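Local coordinates for extrinsic protein in photosystem II (Chaetoceros gracilis, PDB 4K7B), which is an extrinsic subunit of diatom photosystem II and probably binds at the lumenal side of the complex, near the oxygen-evolving centre, at residues A[31-34]-A[35-39]; A[43-47]-A[48-52]. All blocks are in the same frame, centred on the assembly; numbering follows the deposited sequence.

Overall arrangement
Contacts 1 and 2 follow each other along the chain, in an all-helical protein. Contact 1 makes up the short helix 32-37 and the step to the next helix. Contact 2 is the C-terminal end of that next helix, 39-49, and the turn after it. Their centres lie about 19 Å apart, and helix 39-49 runs from one into the other. Contact 1 lies at the surface, with an exposed salt bridge in one conformer of Lys33 and one buried residue, Ile35. Contact 2 is partly buried and rests on aromatic packing, with a sulfate ion at its loop end. Both pack against helix 54-73, contact 1 through Phe32 and Ile35, contact 2 through Asn46 and Tyr50.

Contact 1 (A[31-34]-A[35-39]); sequences DFKA and IAEEK
Lys33 and Glu37 are one turn apart on helix 32-37 and form a salt bridge in one of two conformers modelled for Lys33. Lys33 NZ lies 2.8 Å from Glu37 OE2 and meets it from above the carboxylate plane. The Lys33 chain runs out with CG anti to its backbone N (chi1 174°) and bends at its last torsion, which turns NZ toward the acid. Glu37 is extended beyond CG, which carries OE2 out to the lysine.

The backbone bonds are helical. Ala36 N donates to Phe32 O at 2.9 Å. Glu37 N donates to Lys33 O, also at 2.9 Å. Glu38 N makes a weak bond to Ala34 O and a shorter one, 2.9 Å, to Ile35 O.

The apolar part is small. Ile35 CD1 sits at the edge of the Phe32 ring, 4.3 Å from Phe32 CD1. Both side chains also touch Ile71 of helix 54-73 and Val79 of helix 76-89.

Glu38 is the N-cap residue of helix 39-49, and its carboxylate forms a salt bridge with Arg19. The chemistry thus divides by side: the Lys33-Glu37 pair can tie two exposed side chains together across one turn, while Phe32 and Ile35 join the short helix to the bundle.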
ATOM      1  N   ASP A  31      12.984   1.660  -0.329  1.00 13.72           N
ATOM      2  CA  ASP A  31      13.095   0.943   0.941  1.00 13.45           C
ATOM      3  C   ASP A  31      12.166  -0.267   0.892  1.00 12.59           C
ATOM      4  O   ASP A  31      11.080  -0.255   1.468  1.00 15.38           O
ATOM      5  CB  ASP A  31      12.748   1.914   2.085  1.00 14.56           C
ATOM      6  CG  ASP A  31      12.771   1.283   3.471  1.00 15.65           C
ATOM      7  OD1 ASP A  31      13.260   0.147   3.631  1.00 16.55           O
ATOM      8  OD2 ASP A  31      12.292   1.953   4.417  1.00 16.26           O
ATOM      9  N   PHE A  32      12.615  -1.312   0.207  1.00 14.10           N
ATOM     10  CA  PHE A  32      11.748  -2.448  -0.080  1.00 15.83           C
ATOM     11  C   PHE A  32      11.422  -3.259   1.174  1.00 15.04           C
ATOM     12  O   PHE A  32      10.349  -3.865   1.263  1.00 18.53           O
ATOM     13  CB  PHE A  32      12.368  -3.348  -1.151  1.00 16.76           C
ATOM     14  CG  PHE A  32      12.692  -2.634  -2.435  1.00 16.90           C
ATOM     15  CD1 PHE A  32      11.887  -1.620  -2.904  1.00 18.62           C
ATOM     16  CD2 PHE A  32      13.810  -2.989  -3.175  1.00 20.96           C
ATOM     17  CE1 PHE A  32      12.188  -0.961  -4.089  1.00 20.45           C
ATOM     18  CE2 PHE A  32      14.115  -2.336  -4.358  1.00 23.64           C
ATOM     19  CZ  PHE A  32      13.304  -1.322  -4.814  1.00 21.02           C
ATOM     20  N   LYS A  33      12.334  -3.267   2.143  1.00 14.80           N
ATOM     21  CA  LYS A  33      12.090  -3.949   3.413  0.59 19.56           C
ATOM     22  C   LYS A  33      10.793  -3.478   4.081  1.00 19.08           C
ATOM     23  O   LYS A  33      10.050  -4.274   4.634  1.00 17.16           O
ATOM     24  CB  LYS A  33      13.280  -3.743   4.355  0.59 22.89           C
ATOM     25  CG  LYS A  33      13.086  -4.277   5.762  0.59 25.55           C
ATOM     26  CD  LYS A  33      14.276  -3.897   6.626  0.59 28.30           C
ATOM     27  CE  LYS A  33      13.895  -3.711   8.074  0.59 29.34           C
ATOM     28  NZ  LYS A  33      13.885  -5.009   8.809  0.59 33.45           N
ATOM     29  N   ALA A  34      10.520  -2.177   4.036  1.00 15.47           N
ATOM     30  CA  ALA A  34       9.306  -1.652   4.669  1.00 14.01           C
ATOM     31  C   ALA A  34       8.041  -2.237   4.014  1.00 13.84           C
ATOM     32  O   ALA A  34       7.017  -2.577   4.678  1.00 17.19           O
ATOM     33  CB  ALA A  34       9.294  -0.129   4.589  1.00 17.72           C
ATOM     34  N   ILE A  35       8.138  -2.384   2.695  1.00 13.57           N
ATOM     35  CA  ILE A  35       7.027  -2.916   1.929  1.00 12.66           C
ATOM     36  C   ILE A  35       6.841  -4.380   2.306  1.00 13.87           C
ATOM     37  O   ILE A  35       5.727  -4.812   2.595  1.00 15.10           O
ATOM     38  CB  ILE A  35       7.253  -2.780   0.419  1.00 11.88           C
ATOM     39  CG1 ILE A  35       7.572  -1.332   0.036  1.00 14.75           C
ATOM     40  CG2 ILE A  35       6.028  -3.256  -0.339  1.00 14.84           C
ATOM     41  CD1 ILE A  35       7.892  -1.170  -1.448  1.00 14.08           C
ATOM     42  N   ALA A  36       7.929  -5.138   2.328  1.00 13.70           N
ATOM     43  CA  ALA A  36       7.840  -6.542   2.723  1.00 14.67           C
ATOM     44  C   ALA A  36       7.316  -6.707   4.150  1.00 20.14           C
ATOM     45  O   ALA A  36       6.648  -7.690   4.472  1.00 17.46           O
ATOM     46  CB  ALA A  36       9.193  -7.209   2.572  1.00 15.31           C
ATOM     47  N   GLU A  37       7.625  -5.744   5.006  1.00 16.22           N
ATOM     48  CA  GLU A  37       7.155  -5.777   6.372  1.00 18.52           C
ATOM     49  C   GLU A  37       5.665  -5.502   6.434  1.00 21.71           C
ATOM     50  O   GLU A  37       5.029  -5.828   7.437  1.00 27.54           O
ATOM     51  CB  GLU A  37       7.941  -4.788   7.240  1.00 22.49           C
ATOM     52  CG  GLU A  37       9.354  -5.263   7.508  1.00 28.41           C
ATOM     53  CD  GLU A  37      10.158  -4.296   8.349  1.00 38.58           C
ATOM     54  OE1 GLU A  37       9.866  -3.082   8.309  1.00 39.86           O
ATOM     55  OE2 GLU A  37      11.081  -4.755   9.050  1.00 44.34           O
ATOM     56  N   GLU A  38       5.102  -4.894   5.382  1.00 16.97           N
ATOM     57  CA  GLU A  38       3.620  -4.775   5.324  1.00 15.86           C
ATOM     58  C   GLU A  38       2.824  -5.859   4.530  1.00 13.23           C
ATOM     59  O   GLU A  38       1.633  -5.668   4.143  1.00 14.74           O
ATOM     60  CB  GLU A  38       3.218  -3.391   4.810  1.00 17.03           C
ATOM     61  CG  GLU A  38       3.738  -2.250   5.648  1.00 21.14           C
ATOM     62  CD  GLU A  38       2.976  -2.046   6.937  1.00 28.57           C
ATOM     63  OE1 GLU A  38       3.447  -1.241   7.756  1.00 38.96           O
ATOM     64  OE2 GLU A  38       1.912  -2.666   7.135  1.00 23.09           O
ATOM     65  N   LYS A  39       3.466  -7.007   4.296  1.00 13.64           N
ATOM     66  CA  LYS A  39       2.835  -8.114   3.566  0.55 13.82           C
ATOM     67  C   LYS A  39       1.436  -8.416   4.095  1.00 13.25           C
ATOM     68  O   LYS A  39       0.477  -8.641   3.338  1.00 12.81           O
ATOM     69  CB  LYS A  39       3.694  -9.378   3.664  0.55 16.07           C
ATOM     70  CG  LYS A  39       4.718  -9.542   2.558  0.55 18.72           C
ATOM     71  CD  LYS A  39       5.595 -10.776   2.794  0.55 19.07           C
ATOM     72  CE  LYS A  39       4.766 -12.010   3.124  0.55 19.90           C
ATOM     73  NZ  LYS A  39       5.628 -13.226   3.305  0.55 19.63           N
TER

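Contact 2 (A[43-47]-A[48-52]). With SO4 (sulfate ion), chain B.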
ATOM      1  N   ILE A  43      -2.317  -8.740   2.357  1.00 11.21           N
ATOM      2  CA  ILE A  43      -3.173  -9.923   2.469  1.00 11.24           C
ATOM      3  C   ILE A  43      -4.556  -9.565   3.024  1.00 10.67           C
ATOM      4  O   ILE A  43      -5.595  -9.955   2.471  1.00 12.24           O
ATOM      5  CB  ILE A  43      -2.537 -10.980   3.370  1.00 12.86           C
ATOM      6  CG1 ILE A  43      -1.223 -11.468   2.761  1.00 12.67           C
ATOM      7  CG2 ILE A  43      -3.489 -12.146   3.566  1.00 14.61           C
ATOM      8  CD1 ILE A  43      -0.398 -12.338   3.715  1.00 13.11           C
ATOM      9  N   LEU A  44      -4.556  -8.800   4.112  1.00 11.64           N
ATOM     10  CA  LEU A  44      -5.782  -8.521   4.845  1.00 10.68           C
ATOM     11  C   LEU A  44      -6.632  -7.438   4.177  1.00 10.72           C
ATOM     12  O   LEU A  44      -7.860  -7.445   4.306  1.00 11.94           O
ATOM     13  CB  LEU A  44      -5.456  -8.177   6.296  1.00 10.49           C
ATOM     14  CG  LEU A  44      -4.833  -9.363   7.033  1.00 14.32           C
ATOM     15  CD1 LEU A  44      -4.329  -8.946   8.404  1.00 15.08           C
ATOM     16  CD2 LEU A  44      -5.808 -10.519   7.124  1.00 17.66           C
ATOM     17  N   PHE A  45      -5.998  -6.525   3.440  1.00 10.32           N
ATOM     18  CA  PHE A  45      -6.766  -5.646   2.568  1.00 10.69           C
ATOM     19  C   PHE A  45      -7.455  -6.474   1.507  1.00 10.67           C
ATOM     20  O   PHE A  45      -8.639  -6.343   1.267  1.00 12.82           O
ATOM     21  CB  PHE A  45      -5.915  -4.582   1.871  1.00 10.00           C
ATOM     22  CG  PHE A  45      -6.730  -3.672   0.981  1.00  9.25           C
ATOM     23  CD1 PHE A  45      -7.284  -2.501   1.487  1.00 10.18           C
ATOM     24  CD2 PHE A  45      -6.986  -4.013  -0.348  1.00 10.24           C
ATOM     25  CE1 PHE A  45      -8.057  -1.674   0.690  1.00 11.04           C
ATOM     26  CE2 PHE A  45      -7.755  -3.199  -1.152  1.00 11.70           C
ATOM     27  CZ  PHE A  45      -8.307  -2.019  -0.636  1.00 13.05           C
ATOM     28  N   ASN A  46      -6.689  -7.320   0.828  1.00  9.24           N
ATOM     29  CA  ASN A  46      -7.273  -8.061  -0.267  1.00  9.52           C
ATOM     30  C   ASN A  46      -8.423  -8.971   0.173  1.00 12.69           C
ATOM     31  O   ASN A  46      -9.429  -9.071  -0.531  1.00 15.73           O
ATOM     32  CB  ASN A  46      -6.194  -8.881  -0.993  1.00 10.61           C
ATOM     33  CG  ASN A  46      -5.131  -8.001  -1.632  1.00 11.34           C
ATOM     34  OD1 ASN A  46      -5.333  -6.803  -1.800  1.00 11.36           O
ATOM     35  ND2 ASN A  46      -3.994  -8.601  -1.992  1.00 11.18           N
ATOM     36  N   SER A  47      -8.289  -9.619   1.330  1.00 11.51           N
ATOM     37  CA  SER A  47      -9.336 -10.524   1.822  0.56 13.73           C
ATOM     38  C   SER A  47     -10.503  -9.784   2.486  1.00 13.56           C
ATOM     39  O   SER A  47     -11.652 -10.204   2.364  1.00 16.68           O
ATOM     40  CB  SER A  47      -8.758 -11.534   2.822  0.56 14.49           C
ATOM     41  OG  SER A  47      -7.850 -12.430   2.203  0.56 16.14           O
ATOM     42  N   GLY A  48     -10.196  -8.715   3.192  1.00 12.37           N
ATOM     43  CA  GLY A  48     -11.208  -7.988   3.955  1.00 12.49           C
ATOM     44  C   GLY A  48     -12.004  -6.985   3.155  1.00 12.52           C
ATOM     45  O   GLY A  48     -13.196  -6.774   3.400  1.00 12.94           O
ATOM     46  N   ALA A  49     -11.350  -6.339   2.195  1.00 11.03           N
ATOM     47  CA  ALA A  49     -12.039  -5.412   1.301  1.00 12.80           C
ATOM     48  C   ALA A  49     -12.909  -6.141   0.285  1.00 14.48           C
ATOM     49  O   ALA A  49     -13.900  -5.584  -0.196  1.00 13.81           O
ATOM     50  CB  ALA A  49     -11.038  -4.507   0.574  1.00 16.28           C
ATOM     51  N   TYR A  50     -12.518  -7.368  -0.053  1.00 15.09           N
ATOM     52  CA  TYR A  50     -13.214  -8.163  -1.054  1.00 14.68           C
ATOM     53  C   TYR A  50     -13.628  -9.541  -0.538  1.00 16.60           C
ATOM     54  O   TYR A  50     -13.139 -10.563  -1.030  1.00 18.11           O
ATOM     55  CB  TYR A  50     -12.340  -8.318  -2.314  1.00 13.75           C
ATOM     56  CG  TYR A  50     -11.843  -6.995  -2.837  1.00 14.58           C
ATOM     57  CD1 TYR A  50     -12.737  -5.983  -3.178  1.00 14.90           C
ATOM     58  CD2 TYR A  50     -10.485  -6.737  -2.960  1.00 12.62           C
ATOM     59  CE1 TYR A  50     -12.291  -4.764  -3.644  1.00 13.88           C
ATOM     60  CE2 TYR A  50     -10.032  -5.516  -3.427  1.00 13.46           C
ATOM     61  CZ  TYR A  50     -10.945  -4.528  -3.759  1.00 14.29           C
ATOM     62  OH  TYR A  50     -10.509  -3.308  -4.229  1.00 15.85           O
ATOM     63  N   PRO A  51     -14.543  -9.581   0.444  1.00 15.81           N
ATOM     64  CA  PRO A  51     -14.973 -10.851   1.034  1.00 19.06           C
ATOM     65  C   PRO A  51     -15.749 -11.750   0.076  1.00 18.16           C
ATOM     66  O   PRO A  51     -15.770 -12.968   0.262  1.00 22.27           O
ATOM     67  CB  PRO A  51     -15.891 -10.401   2.176  1.00 21.63           C
ATOM     68  CG  PRO A  51     -16.386  -9.054   1.747  1.00 19.56           C
ATOM     69  CD  PRO A  51     -15.182  -8.433   1.112  1.00 16.56           C
ATOM     70  N   THR A  52     -16.376 -11.168  -0.940  1.00 16.08           N
ATOM     71  CA  THR A  52     -17.283 -11.930  -1.786  1.00 15.86           C
ATOM     72  C   THR A  52     -16.923 -11.836  -3.262  1.00 20.88           C
ATOM     73  O   THR A  52     -17.112 -12.793  -4.012  1.00 22.57           O
ATOM     74  CB  THR A  52     -18.737 -11.439  -1.602  1.00 17.80           C
ATOM     75  OG1 THR A  52     -19.051 -11.415  -0.206  1.00 22.28           O
ATOM     76  CG2 THR A  52     -19.723 -12.352  -2.331  1.00 20.36           C
TER
HETATM   77  S   SO4 B 201     -16.895  -7.339  -2.168  1.00 44.91           S
HETATM   78  O1  SO4 B 201     -18.008  -8.084  -1.588  1.00 22.95           O
HETATM   79  O2  SO4 B 201     -16.433  -6.276  -1.282  1.00 41.71           O
HETATM   80  O3  SO4 B 201     -15.841  -8.292  -2.407  1.00 26.70           O
HETATM   81  O4  SO4 B 201     -17.243  -6.748  -3.461  1.00 56.43           O
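The Phe45 ring carries the methyl of Ala49 over one face. Ala49 CB stands 3.9 Å from the centroid of the Phe45 ring and close to its normal, a CH-pi contact. Asn46 OD1 lies at the edge of the Phe45 ring, in its plane. Ala49 CB also lies over one face of the Tyr50 ring, 4.1 Å above its plane, so one methyl serves both rings. A sulfate oxygen, O3, is at the Tyr50 edge. The two rings meet obliquely, Phe45 CE2 to Tyr50 CE2 at 4.0 Å, with planes at 86°. Phe45 has CG anti to its backbone N (chi1 -179°), which carries the ring forward along the helix to Ala49.

The last helical turn is held by two bonds. Gly48 N donates to Leu44 O at 2.9 Å. Ala49 N donates to Phe45 O, also at 2.9 Å. The chain then leaves the helix, and Tyr50 CB packs 3.5 Å from Asn46 O. The sulfate, probably from the crystallisation liquor, accepts a hydrogen bond from Thr52 N to O3 at 3.3 Å. Asn53 N is another donor to the ion.

The polar ends of Tyr50 and Asn46 have partners elsewhere in the chain: Tyr50 OH bonds to Asn90, and Asn46 to Tyr86 and Thr64. Phe45 packs on Arg13, Tyr16 and Ile20 of helix 6-21. Asn46 and Tyr50 lie against helix 54-73, so the end of helix 39-49 packs on helices 6-21 and 54-73, with Tyr86 of helix 76-89 and the loop residues Asn90 and Ile92 beside it.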